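Side-chain contact in D-alanyl-D-alanine carboxypeptidase (Penicillin binding protein) family protein (Francisella tularensis subsp. tularensis, PDB 6OSU), which probably removes the terminal D-alanine from peptidoglycan precursor peptides as a penicillin-binding serine carboxypeptidase of the S11 family: residues R184-I187 / Y188-E192. Sequence-based numbering, arbitrary orientation.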
loop_
_atom_site.group_PDB
_atom_site.type_symbol
_atom_site.label_atom_id
_atom_site.label_comp_id
_atom_site.label_asym_id
_atom_site.label_seq_id
_atom_site.Cartn_x
_atom_site.Cartn_y
_atom_site.Cartn_z
ATOM N N ARG A 184 0.026 -2.382 2.952
ATOM C CA ARG A 184 -0.001 -3.706 2.331
ATOM C C ARG A 184 -1.026 -4.613 3.003
ATOM O O ARG A 184 -1.779 -5.322 2.324
ATOM C CB ARG A 184 1.387 -4.342 2.381
ATOM C CG ARG A 184 1.480 -5.680 1.668
ATOM C CD ARG A 184 2.901 -6.232 1.704
ATOM N NE ARG A 184 3.039 -7.447 0.904
ATOM C CZ ARG A 184 3.345 -8.643 1.397
ATOM N NH1 ARG A 184 3.562 -8.795 2.697
ATOM N NH2 ARG A 184 3.446 -9.688 0.585
ATOM N N SER A 185 -1.072 -4.602 4.337
ATOM C CA SER A 185 -2.084 -5.382 5.044
ATOM C C SER A 185 -3.492 -4.917 4.681
ATOM O O SER A 185 -4.408 -5.735 4.526
ATOM C CB SER A 185 -1.851 -5.280 6.551
ATOM O OG SER A 185 -2.809 -6.035 7.267
ATOM N N TYR A 186 -3.679 -3.604 4.535
ATOM C CA TYR A 186 -4.989 -3.054 4.198
ATOM C C TYR A 186 -5.455 -3.542 2.830
ATOM O O TYR A 186 -6.593 -4.005 2.680
ATOM C CB TYR A 186 -4.917 -1.526 4.242
ATOM C CG TYR A 186 -6.229 -0.815 4.466
ATOM C CD1 TYR A 186 -6.339 0.175 5.434
ATOM C CD2 TYR A 186 -7.344 -1.102 3.696
ATOM C CE1 TYR A 186 -7.526 0.843 5.639
ATOM C CE2 TYR A 186 -8.537 -0.440 3.895
ATOM C CZ TYR A 186 -8.621 0.531 4.868
ATOM O OH TYR A 186 -9.807 1.195 5.073
ATOM N N ILE A 187 -4.586 -3.443 1.817
ATOM C CA ILE A 187 -4.929 -3.918 0.476
ATOM C C ILE A 187 -5.360 -5.374 0.521
ATOM O O ILE A 187 -6.316 -5.782 -0.148
ATOM C CB ILE A 187 -3.738 -3.744 -0.486
ATOM C CG1 ILE A 187 -3.123 -2.358 -0.365
ATOM C CG2 ILE A 187 -4.172 -3.996 -1.917
ATOM C CD1 ILE A 187 -4.082 -1.304 -0.630
ATOM N N TYR A 188 -4.650 -6.180 1.304
ATOM C CA TYR A 188 -4.842 -7.623 1.273
ATOM C C TYR A 188 -6.100 -8.037 2.027
ATOM O O TYR A 188 -6.915 -8.806 1.510
ATOM C CB TYR A 188 -3.603 -8.311 1.850
ATOM C CG TYR A 188 -3.736 -9.805 1.974
ATOM C CD1 TYR A 188 -3.610 -10.627 0.861
ATOM C CD2 TYR A 188 -3.987 -10.397 3.205
ATOM C CE1 TYR A 188 -3.733 -11.999 0.972
ATOM C CE2 TYR A 188 -4.110 -11.767 3.325
ATOM C CZ TYR A 188 -3.984 -12.563 2.206
ATOM O OH TYR A 188 -4.109 -13.926 2.327
ATOM N N ASN A 189 -6.279 -7.525 3.244
ATOM C CA ASN A 189 -7.369 -7.995 4.088
ATOM C C ASN A 189 -8.697 -7.324 3.762
ATOM O O ASN A 189 -9.752 -7.931 3.969
ATOM C CB ASN A 189 -7.019 -7.779 5.562
ATOM C CG ASN A 189 -5.904 -8.696 6.036
ATOM O OD1 ASN A 189 -4.774 -8.256 6.253
ATOM N ND2 ASN A 189 -6.217 -9.975 6.197
ATOM N N PHE A 190 -8.680 -6.093 3.253
ATOM C CA PHE A 190 -9.899 -5.305 3.072
ATOM C C PHE A 190 -9.937 -4.678 1.684
ATOM O O PHE A 190 -9.866 -3.452 1.541
ATOM C CB PHE A 190 -10.000 -4.237 4.162
ATOM C CG PHE A 190 -9.693 -4.757 5.538
ATOM C CD1 PHE A 190 -10.457 -5.771 6.094
ATOM C CD2 PHE A 190 -8.646 -4.233 6.276
ATOM C CE1 PHE A 190 -10.179 -6.257 7.356
ATOM C CE2 PHE A 190 -8.366 -4.709 7.543
ATOM C CZ PHE A 190 -9.133 -5.724 8.084
ATOM N N PRO A 191 -10.073 -5.493 0.635
ATOM C CA PRO A 191 -10.093 -4.926 -0.723
ATOM C C PRO A 191 -11.307 -4.055 -1.011
ATOM O O PRO A 191 -11.184 -3.088 -1.775
ATOM C CB PRO A 191 -10.061 -6.170 -1.622
ATOM C CG PRO A 191 -10.616 -7.256 -0.781
ATOM C CD PRO A 191 -10.183 -6.962 0.621
ATOM N N GLU A 192 -12.473 -4.353 -0.432
ATOM C CA GLU A 192 -13.645 -3.518 -0.677
ATOM C C GLU A 192 -13.503 -2.158 -0.006
ATOM O O GLU A 192 -13.722 -1.116 -0.638
ATOM C CB GLU A 192 -14.913 -4.219 -0.194
ATOM C CG GLU A 192 -16.081 -3.261 -0.003
ATOM C CD GLU A 192 -17.343 -3.707 -0.716
ATOM O OE1 GLU A 192 -17.604 -4.929 -0.765
ATOM O OE2 GLU A 192 -18.075 -2.830 -1.227
#
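F190 turns the edge of its phenyl ring onto the face of Y186, one helical turn back, in a T-shaped pair with centroids 5.9 Å apart and planes at 88°. The atom that meets the phenol is CD2 of F190, which lies 4.2 Å above the ring plane and is displaced toward the rim. Nearer the backbone, F190 CB lies 4.1 Å from Y186 CE2. With CG anti to its backbone N (chi1 -157°), Y186 carries its ring forward along the helix to F190, whose own ring stands out from the helix at about a right angle to it. F190 CD2 also comes near the carbonyl oxygen of Y186. That oxygen accepts the amide of F190 at 3.0 Å (N to O), so backbone and rings join the same two residues.

The preceding turn closes more regularly: N189 N reaches S185 O at 2.9 Å with an N-H...O angle of 167°. Y188 N binds R184 O less straight and makes a weak second bond to S185 O. At F190 the backbone leaves helical geometry, and P191, which has no amide hydrogen to donate, begins the short helix 191-194 with its ring CB 4.0 Å from I187 O.

Outside the turn, Y186 OH is hydrogen-bonded to S71 and S185 OG to Y72, whose ring also packs edge-to-face with F190. Helix 66-79, which carries the predicted general base K67, is thus tied to the end of helix 176-189. The arrangement is an i to i+4 aromatic pair at a helix C-terminus, packed against the helix of the SxxK motif in the penicillin-binding, beta-lactamase-like fold.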